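Local coordinates for putative exported protein (Bacteroides fragilis NCTC 9343, PDB 3IEE), which is of unknown function but folds as an elongated all-helical protein, probably exported and attached to a membrane as a lipoprotein, at residues 101-106 with 134-139; 115-118 with 124-127; 158-163 with 171-176. All coordinates share one frame; numbering follows the deposited sequence.

Interaction 1 (101-106 with 134-139); sequences FQARTE and YQLSTQ. With EDO (1,2-ethanediol), chain C.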
loop_
_atom_site.group_PDB
_atom_site.type_symbol
_atom_site.label_atom_id
_atom_site.label_comp_id
_atom_site.label_asym_id
_atom_site.label_seq_id
_atom_site.Cartn_x
_atom_site.Cartn_y
_atom_site.Cartn_z
ATOM N N PHE A 101 -10.863 -1.179 10.040
ATOM C CA PHE A 101 -10.888 -0.441 11.297
ATOM C C PHE A 101 -11.142 -1.429 12.448
ATOM O O PHE A 101 -10.538 -1.306 13.509
ATOM C CB PHE A 101 -11.913 0.701 11.287
ATOM C CG PHE A 101 -11.522 1.883 10.407
ATOM C CD1 PHE A 101 -10.309 2.541 10.566
ATOM C CD2 PHE A 101 -12.417 2.383 9.475
ATOM C CE1 PHE A 101 -9.981 3.649 9.739
ATOM C CE2 PHE A 101 -12.097 3.447 8.672
ATOM C CZ PHE A 101 -10.880 4.091 8.792
ATOM N N GLN A 102 -11.959 -2.444 12.194
ATOM C CA GLN A 102 -12.282 -3.469 13.222
ATOM C C GLN A 102 -11.053 -4.333 13.526
ATOM O O GLN A 102 -10.729 -4.549 14.695
ATOM C CB GLN A 102 -13.471 -4.347 12.800
ATOM C CG GLN A 102 -14.851 -3.656 12.975
ATOM C CD GLN A 102 -16.081 -4.528 12.622
ATOM O OE1 GLN A 102 -15.986 -5.751 12.522
ATOM N NE2 GLN A 102 -17.233 -3.874 12.425
ATOM N N ALA A 103 -10.361 -4.798 12.476
ATOM C CA ALA A 103 -9.159 -5.613 12.661
ATOM C C ALA A 103 -8.072 -4.849 13.392
ATOM O O ALA A 103 -7.390 -5.414 14.262
ATOM C CB ALA A 103 -8.649 -6.201 11.343
ATOM N N ARG A 104 -7.950 -3.555 13.095
ATOM C CA ARG A 104 -6.937 -2.716 13.700
ATOM C C ARG A 104 -7.234 -2.479 15.191
ATOM O O ARG A 104 -6.325 -2.574 16.015
ATOM C CB ARG A 104 -6.860 -1.407 12.922
ATOM C CG ARG A 104 -5.800 -0.461 13.378
ATOM C CD ARG A 104 -5.696 0.717 12.412
ATOM N NE ARG A 104 -4.674 1.667 12.865
ATOM C CZ ARG A 104 -4.883 2.584 13.788
ATOM N NH1 ARG A 104 -6.078 2.710 14.328
ATOM N NH2 ARG A 104 -3.906 3.395 14.140
ATOM N N THR A 105 -8.502 -2.189 15.506
ATOM C CA THR A 105 -8.987 -2.075 16.890
ATOM C C THR A 105 -8.624 -3.288 17.708
ATOM O O THR A 105 -8.014 -3.169 18.788
ATOM C CB THR A 105 -10.510 -1.862 16.926
ATOM O OG1 THR A 105 -10.807 -0.661 16.213
ATOM C CG2 THR A 105 -10.987 -1.757 18.401
ATOM N N GLU A 106 -8.921 -4.454 17.149
ATOM C CA GLU A 106 -8.666 -5.741 17.794
ATOM C C GLU A 106 -7.162 -5.959 17.992
ATOM O O GLU A 106 -6.703 -6.375 19.054
ATOM C CB GLU A 106 -9.199 -6.864 16.917
ATOM C CG GLU A 106 -10.706 -6.988 16.886
ATOM C CD GLU A 106 -11.116 -8.409 16.551
ATOM O OE1 GLU A 106 -11.005 -9.278 17.465
ATOM O OE2 GLU A 106 -11.522 -8.636 15.388
ATOM N N TYR A 134 -0.739 -12.043 14.380
ATOM C CA TYR A 134 -0.134 -12.251 13.070
ATOM C C TYR A 134 -1.225 -12.296 11.997
ATOM O O TYR A 134 -1.075 -11.689 10.934
ATOM C CB TYR A 134 0.701 -13.519 12.977
ATOM C CG TYR A 134 2.012 -13.516 13.734
ATOM C CD1 TYR A 134 2.987 -12.522 13.523
ATOM C CD2 TYR A 134 2.299 -14.564 14.608
ATOM C CE1 TYR A 134 4.193 -12.546 14.219
ATOM C CE2 TYR A 134 3.505 -14.609 15.314
ATOM C CZ TYR A 134 4.443 -13.607 15.108
ATOM O OH TYR A 134 5.633 -13.727 15.811
ATOM N N GLN A 135 -2.314 -13.006 12.278
ATOM C CA GLN A 135 -3.440 -13.096 11.342
ATOM C C GLN A 135 -4.171 -11.759 11.109
ATOM O O GLN A 135 -4.551 -11.460 9.984
ATOM C CB GLN A 135 -4.446 -14.163 11.805
ATOM C CG GLN A 135 -5.594 -14.412 10.805
ATOM C CD GLN A 135 -5.077 -14.880 9.447
ATOM O OE1 GLN A 135 -4.192 -15.727 9.383
ATOM N NE2 GLN A 135 -5.604 -14.307 8.365
ATOM N N LEU A 136 -4.387 -10.984 12.168
ATOM C CA LEU A 136 -4.989 -9.641 12.043
ATOM C C LEU A 136 -4.109 -8.724 11.219
ATOM O O LEU A 136 -4.628 -7.930 10.396
ATOM C CB LEU A 136 -5.266 -9.013 13.433
ATOM C CG LEU A 136 -6.440 -9.637 14.208
ATOM C CD1 LEU A 136 -6.497 -9.167 15.615
ATOM C CD2 LEU A 136 -7.774 -9.294 13.475
ATOM N N SER A 137 -2.795 -8.798 11.392
ATOM C CA SER A 137 -1.873 -8.017 10.576
ATOM C C SER A 137 -2.033 -8.315 9.081
ATOM O O SER A 137 -2.069 -7.407 8.222
ATOM C CB SER A 137 -0.451 -8.334 10.970
ATOM O OG SER A 137 0.411 -7.642 10.105
ATOM N N THR A 138 -2.103 -9.593 8.749
ATOM C CA THR A 138 -2.319 -10.000 7.365
ATOM C C THR A 138 -3.678 -9.472 6.811
ATOM O O THR A 138 -3.729 -8.953 5.695
ATOM C CB THR A 138 -2.169 -11.562 7.252
ATOM O OG1 THR A 138 -0.758 -11.860 7.200
ATOM C CG2 THR A 138 -2.908 -12.105 5.990
ATOM N N GLN A 139 -4.730 -9.563 7.634
ATOM C CA GLN A 139 -6.061 -9.086 7.290
ATOM C C GLN A 139 -6.043 -7.593 7.027
ATOM O O GLN A 139 -6.631 -7.178 6.041
ATOM C CB GLN A 139 -7.074 -9.376 8.372
ATOM C CG GLN A 139 -7.423 -10.834 8.405
ATOM C CD GLN A 139 -8.271 -11.198 9.610
ATOM O OE1 GLN A 139 -8.194 -12.320 10.108
ATOM N NE2 GLN A 139 -9.093 -10.265 10.069
HETATM C C1 EDO C . 2.322 -5.280 8.383
HETATM O O1 EDO C . 3.519 -5.765 7.728
HETATM C C2 EDO C . 1.080 -5.950 7.789
HETATM O O2 EDO C . -0.124 -5.439 8.392
#
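L136 of helix 123-162 reaches A103 and E106 of helix 87-119 in the middle of an antiparallel alpha-hairpin, a worked case of how a forked side chain joins two helices. The short axes come within 9.2 Å, with their N-to-C directions 152° apart, and the small A103 lies at the closest point of the two backbones, facing L136. CG of L136 is anti to its carbonyl carbon (chi1 -72°), and from there the two methyls divide the work: CD2 lies 3.9 Å from A103 CB, while CD1 lies 3.8 Å from E106 CB, one helical turn further on. It is thus the aliphatic root of E106 that takes part, and this residue as a whole stays exposed. Q139, a turn beyond L136, borders the same alanine more loosely, its NE2 4.3 Å from A103 CB. On another side of helix 123-162 a 1,2-ethanediol, probably a crystallisation additive, donates from its O2 to the carbonyl oxygen of S137 at 2.8 Å and also bonds N47. The pair is extended along the hairpin by L136 touching F107 and N110, and by A103 touching M140. Helix 43-56 comes in as a third element: its V46 meets S137, its L50 packs on Y134, and its E54 accepts a hydrogen bond from the Y134 hydroxyl.

Interaction 2 (115-118 with 124-127); sequences LSYL and TNAK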
loop_
_atom_site.group_PDB
_atom_site.type_symbol
_atom_site.label_atom_id
_atom_site.label_comp_id
_atom_site.label_asym_id
_atom_site.label_seq_id
_atom_site.Cartn_x
_atom_site.Cartn_y
_atom_site.Cartn_z
ATOM N N LEU A 115 0.188 -8.528 26.914
ATOM C CA LEU A 115 1.144 -8.086 27.919
ATOM C C LEU A 115 0.644 -8.520 29.297
ATOM O O LEU A 115 1.440 -8.894 30.163
ATOM C CB LEU A 115 1.334 -6.569 27.835
ATOM C CG LEU A 115 2.094 -6.087 26.577
ATOM C CD1 LEU A 115 2.216 -4.590 26.550
ATOM C CD2 LEU A 115 3.454 -6.737 26.487
ATOM N N SER A 116 -0.670 -8.502 29.501
ATOM C CA SER A 116 -1.221 -8.916 30.795
ATOM C C SER A 116 -1.139 -10.432 31.018
ATOM O O SER A 116 -0.881 -10.880 32.144
ATOM C CB SER A 116 -2.642 -8.405 30.954
ATOM O OG SER A 116 -2.673 -6.999 30.744
ATOM N N TYR A 117 -1.349 -11.225 29.972
ATOM C CA TYR A 117 -1.097 -12.683 30.068
ATOM C C TYR A 117 0.369 -12.950 30.464
ATOM O O TYR A 117 0.640 -13.783 31.329
ATOM C CB TYR A 117 -1.377 -13.398 28.737
ATOM C CG TYR A 117 -2.825 -13.722 28.463
ATOM C CD1 TYR A 117 -3.648 -14.199 29.478
ATOM C CD2 TYR A 117 -3.368 -13.565 27.181
ATOM C CE1 TYR A 117 -4.972 -14.491 29.243
ATOM C CE2 TYR A 117 -4.704 -13.858 26.930
ATOM C CZ TYR A 117 -5.498 -14.324 27.973
ATOM O OH TYR A 117 -6.820 -14.642 27.774
ATOM N N LEU A 118 1.311 -12.263 29.809
ATOM C CA LEU A 118 2.743 -12.386 30.163
ATOM C C LEU A 118 3.041 -11.989 31.609
ATOM O O LEU A 118 3.806 -12.692 32.313
ATOM C CB LEU A 118 3.601 -11.530 29.240
ATOM C CG LEU A 118 3.805 -12.029 27.817
ATOM C CD1 LEU A 118 4.690 -11.032 27.005
ATOM C CD2 LEU A 118 4.359 -13.445 27.763
ATOM N N THR A 124 1.034 -19.760 27.491
ATOM C CA THR A 124 0.158 -20.536 26.626
ATOM C C THR A 124 -0.871 -19.642 25.940
ATOM O O THR A 124 -1.022 -19.702 24.728
ATOM C CB THR A 124 -0.556 -21.662 27.429
ATOM O OG1 THR A 124 0.433 -22.542 27.981
ATOM C CG2 THR A 124 -1.508 -22.454 26.535
ATOM N N ASN A 125 -1.565 -18.818 26.726
ATOM C CA ASN A 125 -2.510 -17.834 26.198
ATOM C C ASN A 125 -1.843 -16.662 25.493
ATOM O O ASN A 125 -2.384 -16.163 24.487
ATOM C CB ASN A 125 -3.419 -17.302 27.296
ATOM C CG ASN A 125 -4.598 -18.183 27.511
ATOM O OD1 ASN A 125 -5.188 -18.672 26.533
ATOM N ND2 ASN A 125 -4.966 -18.417 28.766
ATOM N N ALA A 126 -0.694 -16.220 26.001
ATOM C CA ALA A 126 0.067 -15.196 25.285
ATOM C C ALA A 126 0.398 -15.664 23.845
ATOM O O ALA A 126 0.210 -14.890 22.872
ATOM C CB ALA A 126 1.341 -14.820 26.042
ATOM N N LYS A 127 0.905 -16.903 23.696
ATOM C CA LYS A 127 1.296 -17.389 22.347
ATOM C C LYS A 127 0.094 -17.387 21.424
ATOM O O LYS A 127 0.201 -16.995 20.267
ATOM C CB LYS A 127 1.936 -18.795 22.390
ATOM C CG LYS A 127 1.832 -19.599 21.045
#
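Y117 and N125 meet close to the turn of the alpha-hairpin that joins helix 87-119 to helix 123-162, where the chain reverses within a few residues. The contact is a CH-pi interaction: CB of N125 stands 3.5 Å from the centroid of the Y117 ring and only 3° off the ring normal, over the middle of one face. All six ring carbons are therefore at nearly equal range from that methylene, with CZ at 3.7 Å. With CG beside the backbone N (chi1 -81°), the ring extends toward the second helix and presents one face to N125 CB. The amide of N125 is inclined by 27° to the ring; its ND2 hydrogen-bonds the carboxylate of D122, just before helix 123-162, while OD1 has a weak bond to K128. As the hairpin closes, Y117 and A126 form the closest backbone pair, their CA atoms 5.5 Å apart, and the short side chain of A126 serves both of its neighbours across the gap. Its CB lies 4.1 Å from Y117 CB and 3.7 Å from L118 CD2, a methyl that swings in although L118 does not face the second helix directly. K56 of helix 43-56 touches L118 as well, and with Y52 it also meets L115.

Interaction 3 (158-163 with 171-176); sequences AELVLL and QIMSVR. With EDO (1,2-ethanediol), chain B.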
loop_
_atom_site.group_PDB
_atom_site.type_symbol
_atom_site.label_atom_id
_atom_site.label_comp_id
_atom_site.label_asym_id
_atom_site.label_seq_id
_atom_site.Cartn_x
_atom_site.Cartn_y
_atom_site.Cartn_z
ATOM N N ALA A 158 -11.190 8.040 -14.544
ATOM C CA ALA A 158 -11.228 9.436 -14.075
ATOM C C ALA A 158 -10.044 10.215 -14.681
ATOM O O ALA A 158 -10.199 11.382 -15.148
ATOM C CB ALA A 158 -11.214 9.475 -12.557
ATOM N N GLU A 159 -8.878 9.572 -14.695
ATOM C CA GLU A 159 -7.694 10.171 -15.373
ATOM C C GLU A 159 -7.915 10.502 -16.828
ATOM O O GLU A 159 -7.487 11.547 -17.324
ATOM C CB GLU A 159 -6.429 9.300 -15.189
ATOM C CG GLU A 159 -5.963 9.153 -13.786
ATOM C CD GLU A 159 -4.901 8.069 -13.590
ATOM O OE1 GLU A 159 -4.544 7.434 -14.585
ATOM O OE2 GLU A 159 -4.476 7.837 -12.416
ATOM N N LEU A 160 -8.543 9.601 -17.552
ATOM C CA LEU A 160 -8.807 9.797 -18.962
ATOM C C LEU A 160 -9.665 11.044 -19.154
ATOM O O LEU A 160 -9.443 11.819 -20.095
ATOM C CB LEU A 160 -9.518 8.580 -19.538
ATOM C CG LEU A 160 -8.674 7.335 -19.723
ATOM C CD1 LEU A 160 -9.555 6.143 -19.924
ATOM C CD2 LEU A 160 -7.775 7.535 -20.911
ATOM N N VAL A 161 -10.629 11.255 -18.271
ATOM C CA VAL A 161 -11.441 12.494 -18.330
ATOM C C VAL A 161 -10.620 13.776 -18.058
ATOM O O VAL A 161 -10.703 14.783 -18.809
ATOM C CB VAL A 161 -12.699 12.394 -17.366
ATOM C CG1 VAL A 161 -13.438 13.752 -17.204
ATOM C CG2 VAL A 161 -13.665 11.329 -17.837
ATOM N N LEU A 162 -9.870 13.766 -16.965
ATOM C CA LEU A 162 -9.146 14.928 -16.550
ATOM C C LEU A 162 -7.972 15.271 -17.469
ATOM O O LEU A 162 -7.544 16.429 -17.506
ATOM C CB LEU A 162 -8.704 14.772 -15.105
ATOM C CG LEU A 162 -9.857 14.662 -14.045
ATOM C CD1 LEU A 162 -9.319 14.465 -12.642
ATOM C CD2 LEU A 162 -10.739 15.890 -14.119
ATOM N N LEU A 163 -7.475 14.295 -18.231
ATOM C CA LEU A 163 -6.293 14.495 -19.072
ATOM C C LEU A 163 -6.627 14.559 -20.546
ATOM O O LEU A 163 -5.735 14.486 -21.409
ATOM C CB LEU A 163 -5.291 13.353 -18.820
ATOM C CG LEU A 163 -4.687 13.329 -17.441
ATOM C CD1 LEU A 163 -3.914 11.952 -17.210
ATOM C CD2 LEU A 163 -3.782 14.560 -17.209
ATOM N N GLN A 171 1.688 9.147 -21.008
ATOM C CA GLN A 171 2.896 9.148 -20.181
ATOM C C GLN A 171 2.524 9.415 -18.708
ATOM O O GLN A 171 2.929 8.694 -17.780
ATOM C CB GLN A 171 3.922 10.171 -20.704
ATOM C CG GLN A 171 4.507 9.836 -22.096
ATOM C CD GLN A 171 3.590 10.056 -23.265
ATOM O OE1 GLN A 171 2.541 10.694 -23.135
ATOM N NE2 GLN A 171 4.004 9.591 -24.469
ATOM N N ILE A 172 1.708 10.441 -18.486
ATOM C CA ILE A 172 1.243 10.784 -17.125
ATOM C C ILE A 172 0.542 9.575 -16.453
ATOM O O ILE A 172 0.831 9.206 -15.296
ATOM C CB ILE A 172 0.317 12.045 -17.155
ATOM C CG1 ILE A 172 1.080 13.280 -17.639
ATOM C CG2 ILE A 172 -0.272 12.312 -15.743
ATOM C CD1 ILE A 172 0.160 14.453 -18.096
HETATM N N MSE A 173 -0.367 8.939 -17.188
HETATM C CA MSE A 173 -1.090 7.790 -16.691
HETATM C C MSE A 173 -0.185 6.596 -16.376
HETATM O O MSE A 173 -0.350 5.943 -15.307
HETATM C CB MSE A 173 -2.249 7.450 -17.637
HETATM C CG MSE A 173 -3.346 8.544 -17.607
HETATM SE SE MSE A 173 -4.833 8.094 -18.786
HETATM C CE MSE A 173 -5.531 6.588 -17.776
ATOM N N SER A 174 0.830 6.366 -17.232
ATOM C CA SER A 174 1.801 5.319 -16.995
ATOM C C SER A 174 2.577 5.565 -15.705
ATOM O O SER A 174 2.803 4.621 -14.956
ATOM C CB SER A 174 2.827 5.179 -18.134
ATOM O OG SER A 174 3.663 6.311 -18.207
ATOM N N VAL A 175 3.015 6.792 -15.456
ATOM C CA VAL A 175 3.719 7.090 -14.216
ATOM C C VAL A 175 2.830 6.833 -12.996
ATOM O O VAL A 175 3.267 6.232 -11.990
ATOM C CB VAL A 175 4.226 8.572 -14.175
ATOM C CG1 VAL A 175 4.829 8.907 -12.780
ATOM C CG2 VAL A 175 5.239 8.860 -15.328
ATOM N N ARG A 176 1.574 7.293 -13.058
ATOM C CA ARG A 176 0.676 7.105 -11.930
ATOM C C ARG A 176 0.395 5.626 -11.700
ATOM O O ARG A 176 0.421 5.177 -10.596
ATOM C CB ARG A 176 -0.620 7.901 -12.128
ATOM C CG ARG A 176 -0.400 9.401 -12.268
ATOM C CD ARG A 176 -1.674 10.154 -12.688
ATOM N NE ARG A 176 -2.747 10.100 -11.650
ATOM C CZ ARG A 176 -2.930 10.985 -10.661
ATOM N NH1 ARG A 176 -2.120 11.996 -10.493
ATOM N NH2 ARG A 176 -3.951 10.861 -9.813
HETATM C C1 EDO B . -3.542 7.113 -9.086
HETATM O O1 EDO B . -2.724 8.262 -8.920
HETATM C C2 EDO B . -5.027 7.480 -9.077
HETATM O O2 EDO B . -5.440 8.430 -10.074
HETATM O O HOH W 1 -2.966 5.445 -14.649
#
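M173, a selenomethionine, threads between E159, L160 and L163 where helix 123-162 ends and helix 169-189 runs back beside it, an antiparallel alpha-hairpin in which a short loop joins the two helices. The short axes are 10.8 Å apart at their closest, a wide spacing that long side chains bridge. From CB, which lies beside E159 OE1, the chain continues to CG, and here it is squeezed: CG is 3.4 Å from E159 OE1 and 3.5 Å from L163 CD1, the latter tighter than ordinary carbon contact. SE comes next, 3.7 Å from L160 CD2, the leucine crossing the selenomethionine at about a right angle. A bend at the third torsion (chi3 69°) then turns CE back between L160 CG and E159 OE1. L163, the first residue to leave the helical conformation, also places its methyls against CG2 and CD1 of I172, a residue that in turn touches N166 in the connecting loop.

The polar half of the contact belongs to E159 and R176. R176 NE donates to E159 OE2 at 2.9 Å in a salt bridge. OE2 lies in the guanidinium plane of R176, at its edge, whereas NE meets OE2 from above the carboxylate, 64° out of its plane; the two flat groups are turned 87° to each other. A 1,2-ethanediol, probably from the crystallisation liquor, completes a small ring: its O2 donates to E159 OE2 at 2.6 Å and accepts from R176 NH2, while its O1 lies over a guanidinium face. Two bonds thus grip OE2, which would probably favour the charged carboxylate. The other carboxylate oxygen, OE1, accepts a hydrogen bond from a water that also donates to the carbonyl oxygen of M173, 2.7 Å from the water oxygen.

Overall arrangement
Helix 123-162 is the shared element: it enters all three contacts, first at its beginning in interaction 2, then along its length in interaction 1, and finally at its end in interaction 3. Interactions 1 and 2 are two levels of one hairpin with helix 87-119, their centres 18 Å apart and their nearest atoms about 6 Å apart. Interaction 3 pairs the same helix with helix 169-189, on the opposite side of the chain's centre, its centre 33 Å from that of interaction 1 and 50 Å from that of interaction 2. Interaction 3 thus joins the DUF6845 region to the DUF3829-like C-terminal region. The 1,2-ethanediols at interactions 1 and 3 occupy separate places and establish no function.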